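Local coordinates for protein endoglucanase (Uncultured bacterium, PDB 3X17) that probably hydrolyses internal beta-1,4-glucosidic bonds of cellulose as a family 9 endoglucanase, using an (alpha/alpha)6-barrel domain preceded by an N-terminal Ig-like domain, at residues T275-A280 and Y331-D336; R309-S314 and D338-A343; L368-Y371 and V377-A380. One frame throughout, in Å; residues are numbered along the deposited sequence.

Interaction 1. Residues T275-A280 and Y331-D336. With CA (calcium ion), chain E.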
ATOM      1  N   THR A 275      14.447 -11.403   9.116  1.00 30.78           N
ATOM      2  CA  THR A 275      15.742 -11.628   8.510  1.00 30.90           C
ATOM      3  C   THR A 275      15.563 -11.979   7.005  1.00 32.30           C
ATOM      4  O   THR A 275      16.228 -11.414   6.115  1.00 30.80           O
ATOM      5  CB  THR A 275      16.497 -12.744   9.284  1.00 32.09           C
ATOM      6  OG1 THR A 275      16.694 -12.339  10.652  1.00 31.85           O
ATOM      7  CG2 THR A 275      17.832 -13.035   8.655  1.00 30.09           C
ATOM      8  N   ALA A 276      14.570 -12.816   6.724  1.00 30.72           N
ATOM      9  CA  ALA A 276      14.292 -13.268   5.348  1.00 31.67           C
ATOM     10  C   ALA A 276      13.641 -12.145   4.503  1.00 30.23           C
ATOM     11  O   ALA A 276      14.053 -11.901   3.371  1.00 32.82           O
ATOM     12  CB  ALA A 276      13.373 -14.515   5.389  1.00 29.78           C
ATOM     13  N   LYS A 277      12.672 -11.428   5.068  1.00 28.75           N
ATOM     14  CA  LYS A 277      12.124 -10.248   4.390  1.00 29.80           C
ATOM     15  C   LYS A 277      13.211  -9.239   4.014  1.00 31.15           C
ATOM     16  O   LYS A 277      13.249  -8.756   2.888  1.00 29.29           O
ATOM     17  CB  LYS A 277      11.072  -9.535   5.226  1.00 30.35           C
ATOM     18  CG  LYS A 277       9.694 -10.186   5.237  1.00 29.97           C
ATOM     19  CD  LYS A 277       8.831  -9.506   6.300  1.00 26.29           C
ATOM     20  CE  LYS A 277       7.357  -9.882   6.202  1.00 24.53           C
ATOM     21  NZ  LYS A 277       7.104 -11.132   6.994  1.00 31.89           N
ATOM     22  N   ALA A 278      14.163  -9.000   4.913  1.00 29.84           N
ATOM     23  CA  ALA A 278      15.173  -8.002   4.612  1.00 30.27           C
ATOM     24  C   ALA A 278      16.104  -8.560   3.549  1.00 30.52           C
ATOM     25  O   ALA A 278      16.500  -7.851   2.639  1.00 31.76           O
ATOM     26  CB  ALA A 278      15.946  -7.628   5.874  1.00 30.46           C
ATOM     27  N   ALA A 279      16.426  -9.846   3.647  1.00 30.56           N
ATOM     28  CA  ALA A 279      17.175 -10.511   2.585  1.00 30.76           C
ATOM     29  C   ALA A 279      16.515 -10.300   1.240  1.00 28.96           C
ATOM     30  O   ALA A 279      17.179  -9.962   0.277  1.00 30.62           O
ATOM     31  CB  ALA A 279      17.368 -12.046   2.868  1.00 28.70           C
ATOM     32  N   ALA A 280      15.211 -10.526   1.168  1.00 30.27           N
ATOM     33  CA  ALA A 280      14.505 -10.451  -0.110  1.00 30.86           C
ATOM     34  C   ALA A 280      14.567  -9.017  -0.663  1.00 31.43           C
ATOM     35  O   ALA A 280      14.925  -8.790  -1.824  1.00 32.12           O
ATOM     36  CB  ALA A 280      13.040 -10.934   0.042  1.00 29.07           C
ATOM     37  N   TYR A 331       3.250  -6.857  14.901  1.00 34.42           N
ATOM     38  CA  TYR A 331       3.573  -7.506  13.617  1.00 33.06           C
ATOM     39  C   TYR A 331       4.058  -8.926  13.855  1.00 32.87           C
ATOM     40  O   TYR A 331       5.151  -9.311  13.421  1.00 33.23           O
ATOM     41  CB  TYR A 331       4.604  -6.697  12.791  1.00 32.52           C
ATOM     42  CG  TYR A 331       4.029  -5.401  12.255  1.00 33.92           C
ATOM     43  CD1 TYR A 331       2.885  -5.404  11.459  1.00 36.47           C
ATOM     44  CD2 TYR A 331       4.544  -4.164  12.648  1.00 37.03           C
ATOM     45  CE1 TYR A 331       2.291  -4.211  11.031  1.00 36.65           C
ATOM     46  CE2 TYR A 331       3.966  -2.946  12.201  1.00 32.90           C
ATOM     47  CZ  TYR A 331       2.840  -2.982  11.400  1.00 37.81           C
ATOM     48  OH  TYR A 331       2.248  -1.808  10.943  1.00 33.02           O
ATOM     49  N   ASP A 332       3.223  -9.714  14.519  1.00 32.10           N
ATOM     50  CA  ASP A 332       3.637 -11.027  14.963  1.00 33.87           C
ATOM     51  C   ASP A 332       3.380 -12.056  13.848  1.00 34.61           C
ATOM     52  O   ASP A 332       2.379 -12.815  13.875  1.00 36.41           O
ATOM     53  CB  ASP A 332       2.914 -11.398  16.269  1.00 33.34           C
ATOM     54  CG  ASP A 332       1.417 -11.209  16.182  1.00 37.01           C
ATOM     55  OD1 ASP A 332       0.944 -10.351  15.392  1.00 38.63           O
ATOM     56  OD2 ASP A 332       0.704 -11.959  16.870  1.00 47.81           O
ATOM     57  N   ASP A 333       4.213 -11.991  12.812  1.00 32.53           N
ATOM     58  CA  ASP A 333       4.107 -12.887  11.657  1.00 33.82           C
ATOM     59  C   ASP A 333       4.632 -14.262  12.089  1.00 33.57           C
ATOM     60  O   ASP A 333       5.800 -14.404  12.431  1.00 33.15           O
ATOM     61  CB  ASP A 333       4.935 -12.335  10.496  1.00 34.04           C
ATOM     62  CG  ASP A 333       5.106 -13.333   9.346  1.00 35.62           C
ATOM     63  OD1 ASP A 333       4.467 -14.410   9.327  1.00 40.12           O
ATOM     64  OD2 ASP A 333       5.937 -13.042   8.463  1.00 38.89           O
ATOM     65  N   ARG A 334       3.729 -15.215  12.237  1.00 34.45           N
ATOM     66  CA  ARG A 334       4.053 -16.455  12.961  1.00 38.49           C
ATOM     67  C   ARG A 334       4.481 -17.636  12.067  1.00 37.88           C
ATOM     68  O   ARG A 334       4.578 -18.774  12.535  1.00 39.09           O
ATOM     69  CB  ARG A 334       2.928 -16.812  13.961  1.00 38.56           C
ATOM     70  CG  ARG A 334       2.641 -15.606  14.879  1.00 47.56           C
ATOM     71  CD  ARG A 334       1.866 -15.885  16.152  1.00 53.20           C
ATOM     72  NE  ARG A 334       2.772 -15.952  17.299  1.00 56.73           N
ATOM     73  CZ  ARG A 334       2.794 -15.102  18.317  1.00 50.90           C
ATOM     74  NH1 ARG A 334       1.953 -14.080  18.379  1.00 52.94           N
ATOM     75  NH2 ARG A 334       3.688 -15.275  19.276  1.00 58.61           N
ATOM     76  N   ASP A 335       4.890 -17.325  10.834  1.00 36.81           N
ATOM     77  CA  ASP A 335       5.447 -18.338   9.923  1.00 37.95           C
ATOM     78  C   ASP A 335       6.444 -17.708   8.953  1.00 36.06           C
ATOM     79  O   ASP A 335       6.103 -16.757   8.237  1.00 39.06           O
ATOM     80  CB  ASP A 335       4.296 -19.026   9.165  1.00 39.19           C
ATOM     81  CG  ASP A 335       4.766 -20.143   8.228  1.00 44.48           C
ATOM     82  OD1 ASP A 335       5.975 -20.417   8.140  1.00 52.17           O
ATOM     83  OD2 ASP A 335       3.907 -20.729   7.533  1.00 54.21           O
ATOM     84  N   ASP A 336       7.655 -18.250   8.894  1.00 33.20           N
ATOM     85  CA  ASP A 336       8.710 -17.663   8.083  1.00 33.68           C
ATOM     86  C   ASP A 336       8.945 -18.337   6.728  1.00 34.99           C
ATOM     87  O   ASP A 336       9.884 -17.984   6.000  1.00 34.71           O
ATOM     88  CB  ASP A 336      10.018 -17.560   8.883  1.00 35.55           C
ATOM     89  CG  ASP A 336      10.709 -18.909   9.094  1.00 39.25           C
ATOM     90  OD1 ASP A 336      10.275 -19.910   8.487  1.00 45.78           O
ATOM     91  OD2 ASP A 336      11.744 -18.949   9.810  1.00 43.79           O
TER
HETATM   92 CA    CA E 603       5.416 -14.995   7.016  1.00 33.60          CA
HETATM   93  O   HOH W   1       3.340 -16.349   6.785  1.00 30.43           O
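Asp-333 OD2 has two partners: it binds the calcium ion at 2.5 Å and meets the ammonium of Lys-277, whose NZ stands 2.7 Å away. Asp-333 OD1 binds the same ion at 2.6 Å, so the carboxylate is bidentate and its rotation is fixed by the metal. With CG anti to the backbone N (chi1 169°), the short side chain points at helix 272-288, while the lysine comes from the opposite direction and turns at its last torsion (chi4 87°) to bring NZ to the oxygen. In this (alpha/alpha)6 barrel of glycoside hydrolase family 9, a barrel helix thereby meets the irregular 331-336 segment that leads into helix 337-351. The backbone of that segment joins the site as well, Asp-335 O lying 2.2 Å from the calcium ion and water 1 adding a further ligand at 2.5 Å. Asp-338, Asp-339 and Val-377 complete the shell. NZ also forms a salt bridge with Asp-339 and a hydrogen bond to Gln-273, so the buried ammonium probably offsets part of the negative charge gathered round the metal. A weak hydrogen bond from Asp-335 N reaches Asp-333 OD1 at 3.3 Å.

Interaction 2. Residues R309-S314 and D338-A343; sequences RFLAAS and DDRFWA. With CA (calcium ion), chain E.
Arg-340 reaches from helix 337-351 to the end of helix 294-312, giving its terminal nitrogens to one carbonyl of the last turn, Leu-311, and one just beyond it, Ser-314. NH1 donates to Leu-311 O at 2.9 Å, and NH2 donates to Ser-314 O at 3.2 Å. Neither bond is straight: the N-H to acceptor angles are 142° and 150°, and each donor stands above the plane of its carbonyl rather than on a lone pair. Both oxygens are also tilted slightly from the guanidinium plane. The arginine chain is extended from CG to NE, which carries the guanidinium across the gap between the helices, where the closest CA atoms, those of Leu-311 and Arg-340, are 8.1 Å apart. NE forms a salt bridge with Asp-336, four residues earlier in the chain, so charge pairing along with the carbonyls holds the plane of the group. Leu-311 supplies the apolar part of the contact. Its CD2 lies over the centre of one guanidinium face, 3.9 Å from Arg-340 CZ, and its CB comes within 3.8 Å of Arg-340 NH1. Tyr-359 of helix 354-366 touches the same arginine. The residues just before it face the metal: Asp-338 OD1 binds the calcium ion at 2.4 Å and Asp-339 OD2 binds it at 2.2 Å, so one helical turn serves both the ion and the neighbouring helix. Leu-311 O belongs to the C-terminal end of helix 294-312, where carbonyls point partial negative charge outward, so the cation would probably stabilise that end; Ser-314 O extends the grip to the chain that follows.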
ATOM      1  N   ARG A 309      22.825 -16.684   5.181  1.00 34.69           N
ATOM      2  CA  ARG A 309      23.718 -17.592   5.914  1.00 36.66           C
ATOM      3  C   ARG A 309      23.152 -17.867   7.308  1.00 36.50           C
ATOM      4  O   ARG A 309      23.038 -19.020   7.748  1.00 35.55           O
ATOM      5  CB  ARG A 309      25.110 -16.987   6.047  1.00 35.35           C
ATOM      6  CG  ARG A 309      26.089 -17.460   4.997  1.00 39.46           C
ATOM      7  CD  ARG A 309      27.312 -16.549   4.934  1.00 42.92           C
ATOM      8  NE  ARG A 309      27.429 -16.044   3.571  1.00 51.61           N
ATOM      9  CZ  ARG A 309      27.701 -14.790   3.236  1.00 49.95           C
ATOM     10  NH1 ARG A 309      28.031 -13.899   4.157  1.00 40.62           N
ATOM     11  NH2 ARG A 309      27.740 -14.460   1.952  1.00 59.39           N
ATOM     12  N   PHE A 310      22.701 -16.804   7.962  1.00 36.48           N
ATOM     13  CA  PHE A 310      21.984 -16.966   9.217  1.00 35.79           C
ATOM     14  C   PHE A 310      20.769 -17.886   9.095  1.00 36.67           C
ATOM     15  O   PHE A 310      20.599 -18.780   9.913  1.00 35.96           O
ATOM     16  CB  PHE A 310      21.568 -15.626   9.819  1.00 33.89           C
ATOM     17  CG  PHE A 310      20.936 -15.761  11.167  1.00 35.37           C
ATOM     18  CD1 PHE A 310      21.728 -15.822  12.318  1.00 34.06           C
ATOM     19  CD2 PHE A 310      19.561 -15.902  11.289  1.00 31.07           C
ATOM     20  CE1 PHE A 310      21.148 -16.015  13.564  1.00 35.53           C
ATOM     21  CE2 PHE A 310      18.972 -16.050  12.538  1.00 32.08           C
ATOM     22  CZ  PHE A 310      19.772 -16.133  13.679  1.00 35.73           C
ATOM     23  N   LEU A 311      19.885 -17.619   8.132  1.00 34.00           N
ATOM     24  CA  LEU A 311      18.694 -18.466   7.953  1.00 36.21           C
ATOM     25  C   LEU A 311      18.997 -19.946   7.680  1.00 35.45           C
ATOM     26  O   LEU A 311      18.251 -20.814   8.100  1.00 36.19           O
ATOM     27  CB  LEU A 311      17.780 -17.933   6.845  1.00 35.42           C
ATOM     28  CG  LEU A 311      17.148 -16.572   7.105  1.00 36.88           C
ATOM     29  CD1 LEU A 311      16.761 -15.950   5.776  1.00 36.53           C
ATOM     30  CD2 LEU A 311      15.931 -16.758   8.040  1.00 28.42           C
ATOM     31  N   ALA A 312      20.039 -20.230   6.922  1.00 37.18           N
ATOM     32  CA  ALA A 312      20.330 -21.616   6.561  1.00 40.64           C
ATOM     33  C   ALA A 312      20.882 -22.409   7.761  1.00 41.46           C
ATOM     34  O   ALA A 312      20.799 -23.637   7.782  1.00 41.20           O
ATOM     35  CB  ALA A 312      21.276 -21.688   5.359  1.00 38.44           C
ATOM     36  N   ALA A 313      21.257 -21.693   8.826  1.00 42.67           N
ATOM     37  CA  ALA A 313      21.824 -22.308  10.025  1.00 43.75           C
ATOM     38  C   ALA A 313      20.827 -22.271  11.166  1.00 44.43           C
ATOM     39  O   ALA A 313      21.159 -22.573  12.304  1.00 45.36           O
ATOM     40  CB  ALA A 313      23.116 -21.580  10.458  1.00 43.04           C
ATOM     41  N   SER A 314      19.625 -21.805  10.896  1.00 45.04           N
ATOM     42  CA  SER A 314      18.726 -21.489  12.000  1.00 44.83           C
ATOM     43  C   SER A 314      17.312 -21.995  11.707  1.00 43.19           C
ATOM     44  O   SER A 314      16.861 -21.926  10.567  1.00 44.04           O
ATOM     45  CB  SER A 314      18.728 -19.978  12.234  1.00 43.80           C
ATOM     46  OG  SER A 314      17.718 -19.640  13.158  1.00 47.17           O
ATOM     47  N   ASP A 338       7.042 -18.556   3.940  1.00 28.65           N
ATOM     48  CA  ASP A 338       6.726 -17.713   2.815  1.00 32.55           C
ATOM     49  C   ASP A 338       7.745 -16.602   2.628  1.00 34.09           C
ATOM     50  O   ASP A 338       8.085 -16.250   1.491  1.00 35.48           O
ATOM     51  CB  ASP A 338       5.273 -17.188   2.849  1.00 31.20           C
ATOM     52  CG  ASP A 338       4.901 -16.545   4.166  1.00 36.35           C
ATOM     53  OD1 ASP A 338       5.806 -16.091   4.900  1.00 31.20           O
ATOM     54  OD2 ASP A 338       3.686 -16.484   4.465  1.00 32.65           O
ATOM     55  N   ASP A 339       8.239 -16.068   3.744  1.00 34.32           N
ATOM     56  CA  ASP A 339       9.363 -15.118   3.725  1.00 34.09           C
ATOM     57  C   ASP A 339      10.682 -15.732   3.239  1.00 34.95           C
ATOM     58  O   ASP A 339      11.384 -15.122   2.422  1.00 33.66           O
ATOM     59  CB  ASP A 339       9.527 -14.486   5.120  1.00 32.08           C
ATOM     60  CG  ASP A 339       8.195 -14.050   5.703  1.00 30.60           C
ATOM     61  OD1 ASP A 339       7.732 -12.967   5.334  1.00 32.27           O
ATOM     62  OD2 ASP A 339       7.600 -14.777   6.530  1.00 32.22           O
ATOM     63  N   ARG A 340      11.017 -16.947   3.699  1.00 33.64           N
ATOM     64  CA  ARG A 340      12.227 -17.622   3.175  1.00 31.93           C
ATOM     65  C   ARG A 340      12.131 -17.942   1.686  1.00 31.77           C
ATOM     66  O   ARG A 340      13.095 -17.756   0.937  1.00 31.67           O
ATOM     67  CB  ARG A 340      12.568 -18.904   3.943  1.00 31.72           C
ATOM     68  CG  ARG A 340      12.880 -18.709   5.406  1.00 32.88           C
ATOM     69  CD  ARG A 340      13.107 -20.074   6.095  1.00 34.61           C
ATOM     70  NE  ARG A 340      13.273 -19.948   7.539  1.00 40.01           N
ATOM     71  CZ  ARG A 340      14.371 -20.284   8.214  1.00 38.41           C
ATOM     72  NH1 ARG A 340      15.428 -20.771   7.589  1.00 31.15           N
ATOM     73  NH2 ARG A 340      14.405 -20.125   9.528  1.00 40.92           N
ATOM     74  N   PHE A 341      10.981 -18.452   1.252  1.00 32.63           N
ATOM     75  CA  PHE A 341      10.749 -18.663  -0.186  1.00 33.07           C
ATOM     76  C   PHE A 341      11.097 -17.382  -0.960  1.00 34.59           C
ATOM     77  O   PHE A 341      11.911 -17.395  -1.908  1.00 34.06           O
ATOM     78  CB  PHE A 341       9.279 -19.050  -0.414  1.00 34.40           C
ATOM     79  CG  PHE A 341       8.849 -19.043  -1.868  1.00 38.68           C
ATOM     80  CD1 PHE A 341       9.111 -20.133  -2.686  1.00 34.65           C
ATOM     81  CD2 PHE A 341       8.188 -17.941  -2.409  1.00 35.63           C
ATOM     82  CE1 PHE A 341       8.680 -20.158  -4.006  1.00 36.12           C
ATOM     83  CE2 PHE A 341       7.735 -17.966  -3.724  1.00 39.01           C
ATOM     84  CZ  PHE A 341       8.038 -19.062  -4.538  1.00 41.68           C
ATOM     85  N   TRP A 342      10.514 -16.261  -0.523  1.00 34.25           N
ATOM     86  CA  TRP A 342      10.686 -14.989  -1.237  1.00 31.30           C
ATOM     87  C   TRP A 342      12.152 -14.575  -1.274  1.00 30.97           C
ATOM     88  O   TRP A 342      12.677 -14.188  -2.308  1.00 30.81           O
ATOM     89  CB  TRP A 342       9.824 -13.910  -0.596  1.00 30.16           C
ATOM     90  CG  TRP A 342      10.051 -12.534  -1.142  1.00 29.88           C
ATOM     91  CD1 TRP A 342      10.220 -12.186  -2.449  1.00 28.92           C
ATOM     92  CD2 TRP A 342       9.930 -11.311  -0.413  1.00 30.31           C
ATOM     93  NE1 TRP A 342      10.301 -10.817  -2.570  1.00 31.34           N
ATOM     94  CE2 TRP A 342      10.123 -10.255  -1.331  1.00 32.91           C
ATOM     95  CE3 TRP A 342       9.764 -11.007   0.947  1.00 25.58           C
ATOM     96  CZ2 TRP A 342      10.213  -8.913  -0.925  1.00 30.89           C
ATOM     97  CZ3 TRP A 342       9.880  -9.677   1.356  1.00 31.72           C
ATOM     98  CH2 TRP A 342      10.073  -8.644   0.414  1.00 35.44           C
ATOM     99  N   ALA A 343      12.827 -14.705  -0.140  1.00 31.16           N
ATOM    100  CA  ALA A 343      14.250 -14.398  -0.082  1.00 31.95           C
ATOM    101  C   ALA A 343      15.055 -15.309  -1.009  1.00 31.24           C
ATOM    102  O   ALA A 343      15.911 -14.832  -1.760  1.00 31.59           O
ATOM    103  CB  ALA A 343      14.763 -14.478   1.381  1.00 29.44           C
TER
HETATM  104 CA    CA E 603       5.416 -14.995   7.016  1.00 33.60          CA
HETATM  105  O   HOH W   1       3.340 -16.349   6.785  1.00 30.43           O

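Interaction 3. Residues L368-Y371 and V377-A380. With CA (calcium ion), chain E.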
ATOM      1  N   LEU A 368       4.473 -25.160  -1.946  1.00 49.56           N
ATOM      2  CA  LEU A 368       4.885 -23.769  -2.079  1.00 47.28           C
ATOM      3  C   LEU A 368       4.021 -22.925  -1.151  1.00 44.77           C
ATOM      4  O   LEU A 368       2.928 -23.338  -0.782  1.00 41.55           O
ATOM      5  CB  LEU A 368       4.682 -23.304  -3.514  1.00 47.69           C
ATOM      6  CG  LEU A 368       5.553 -23.965  -4.576  1.00 50.44           C
ATOM      7  CD1 LEU A 368       4.998 -23.657  -5.980  1.00 51.64           C
ATOM      8  CD2 LEU A 368       7.002 -23.542  -4.439  1.00 50.82           C
ATOM      9  N   PRO A 369       4.506 -21.733  -0.780  1.00 43.91           N
ATOM     10  CA  PRO A 369       3.721 -20.811   0.049  1.00 40.92           C
ATOM     11  C   PRO A 369       2.372 -20.572  -0.616  1.00 39.95           C
ATOM     12  O   PRO A 369       2.301 -20.591  -1.844  1.00 39.66           O
ATOM     13  CB  PRO A 369       4.545 -19.514  -0.016  1.00 39.91           C
ATOM     14  CG  PRO A 369       5.936 -19.949  -0.294  1.00 39.95           C
ATOM     15  CD  PRO A 369       5.829 -21.176  -1.148  1.00 44.15           C
ATOM     16  N   ALA A 370       1.310 -20.359   0.160  1.00 38.26           N
ATOM     17  CA  ALA A 370       0.029 -19.939  -0.422  1.00 37.70           C
ATOM     18  C   ALA A 370       0.206 -18.655  -1.244  1.00 37.61           C
ATOM     19  O   ALA A 370       1.065 -17.811  -0.922  1.00 34.09           O
ATOM     20  CB  ALA A 370      -1.046 -19.738   0.675  1.00 39.49           C
ATOM     21  N   TYR A 371      -0.544 -18.565  -2.347  1.00 34.02           N
ATOM     22  CA  TYR A 371      -0.546 -17.388  -3.198  1.00 35.06           C
ATOM     23  C   TYR A 371      -1.597 -16.405  -2.693  1.00 35.27           C
ATOM     24  O   TYR A 371      -2.792 -16.705  -2.654  1.00 36.17           O
ATOM     25  CB  TYR A 371      -0.834 -17.748  -4.675  1.00 33.68           C
ATOM     26  CG  TYR A 371      -0.570 -16.590  -5.629  1.00 32.18           C
ATOM     27  CD1 TYR A 371       0.714 -16.254  -5.999  1.00 30.22           C
ATOM     28  CD2 TYR A 371      -1.607 -15.782  -6.080  1.00 32.38           C
ATOM     29  CE1 TYR A 371       0.966 -15.198  -6.856  1.00 28.78           C
ATOM     30  CE2 TYR A 371      -1.367 -14.702  -6.881  1.00 30.45           C
ATOM     31  CZ  TYR A 371      -0.082 -14.444  -7.316  1.00 32.09           C
ATOM     32  OH  TYR A 371       0.155 -13.376  -8.146  1.00 31.19           O
ATOM     33  N   VAL A 377       2.438 -10.306   6.428  1.00 31.41           N
ATOM     34  CA  VAL A 377       2.387 -11.720   6.828  1.00 31.99           C
ATOM     35  C   VAL A 377       2.994 -12.614   5.743  1.00 32.15           C
ATOM     36  O   VAL A 377       3.940 -13.384   5.995  1.00 29.62           O
ATOM     37  CB  VAL A 377       0.949 -12.157   7.136  1.00 32.52           C
ATOM     38  CG1 VAL A 377       0.880 -13.651   7.408  1.00 35.39           C
ATOM     39  CG2 VAL A 377       0.396 -11.378   8.353  1.00 34.61           C
ATOM     40  N   ASN A 378       2.455 -12.474   4.525  1.00 32.46           N
ATOM     41  CA  ASN A 378       2.839 -13.308   3.385  1.00 31.26           C
ATOM     42  C   ASN A 378       3.197 -12.443   2.178  1.00 29.22           C
ATOM     43  O   ASN A 378       2.339 -11.836   1.567  1.00 28.86           O
ATOM     44  CB  ASN A 378       1.689 -14.245   3.020  1.00 34.60           C
ATOM     45  CG  ASN A 378       2.029 -15.165   1.882  1.00 28.41           C
ATOM     46  OD1 ASN A 378       3.044 -15.002   1.212  1.00 30.97           O
ATOM     47  ND2 ASN A 378       1.147 -16.108   1.624  1.00 26.22           N
ATOM     48  N   PRO A 379       4.487 -12.281   1.919  1.00 31.69           N
ATOM     49  CA  PRO A 379       4.946 -11.463   0.800  1.00 30.17           C
ATOM     50  C   PRO A 379       5.260 -12.324  -0.448  1.00 31.44           C
ATOM     51  O   PRO A 379       5.832 -11.828  -1.427  1.00 28.53           O
ATOM     52  CB  PRO A 379       6.239 -10.864   1.351  1.00 29.63           C
ATOM     53  CG  PRO A 379       6.794 -11.932   2.162  1.00 32.15           C
ATOM     54  CD  PRO A 379       5.588 -12.595   2.848  1.00 31.43           C
ATOM     55  N   ALA A 380       4.965 -13.618  -0.385  1.00 29.56           N
ATOM     56  CA  ALA A 380       5.531 -14.540  -1.355  1.00 31.73           C
ATOM     57  C   ALA A 380       5.052 -14.332  -2.813  1.00 31.43           C
ATOM     58  O   ALA A 380       5.687 -14.836  -3.724  1.00 29.74           O
ATOM     59  CB  ALA A 380       5.324 -16.009  -0.912  1.00 30.58           C
TER
HETATM   60 CA    CA E 603       5.416 -14.995   7.016  1.00 33.60          CA
HETATM   61  O   HOH W   2       1.760 -15.359  -1.919  1.00 39.97           O
HETATM   62  O   HOH W   1       3.340 -16.349   6.785  1.00 30.43           O
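The side chain of Asn-378 extends away from its own backbone N (chi1 -178°), and OD1 lies nearly eclipsed with CA (chi2 -11°), which leaves ND2 directed outward to Ala-370 across the contact and OD1 turned to its own chain. The second of these makes an Asx turn: OD1 accepts the backbone N of Ala-380, two residues on, at 2.9 Å, just where the loop runs into helix 381-390 of the (alpha/alpha)6 barrel. The amide thus shapes one arm of the loop with its oxygen while its nitrogen ties down the other. Asn-378 ND2 donates to Ala-370 O at 3.1 Å in a nearly straight bond of 164°. That oxygen lies in the amide plane of Asn-378, whereas the donor stands above the carbonyl plane of Ala-370. Water 2 approaches the same carbonyl, 2.7 Å from Ala-370 O, and lies near enough to Asn-378 OD1 for a weak, longer contact, so the carbonyl has a side chain and a solvent molecule at hand. Being held through both ends, the amide has little freedom to flip. Its neighbour in sequence turns to the metal: Val-377 O binds the calcium ion at 2.4 Å, bringing this loop to the carboxylates of Asp-333, Asp-338 and Asp-339. Ser-375 OG accepts a hydrogen bond from the backbone N of Asn-378, adding a local hold within the loop. On the other branch, Pro-369 O accepts from Tyr-384 OH of helix 381-390, and the proline ring also rests on Phe-341 of helix 337-351. The apolar half of the contact is small and close: Pro-369 CB touches Ala-380 CB at 3.7 Å, and the ring atom Pro-369 CG stands 4.0 Å from that same methyl.

In the fold
All three interactions converge on one calcium ion in the family 9 domain, and each supplies ligands to it. Interaction 1 is buried and polar, the metal and a lysine sharing the carboxylate of Asp-333. Interactions 2 and 3 are partly buried and add apolar packing to hydrogen bonds on backbone carbonyls, two donated by a charged guanidinium, one by a neutral amide. Interaction 2 lies farthest out, with its centre about 25 Å from that of the chain against about 18 and 17 Å for the others. Helix 337-351 relates them: it belongs to interaction 2, follows the loop of interaction 1, and packs Trp-342 against Ala-280 and Pro-379.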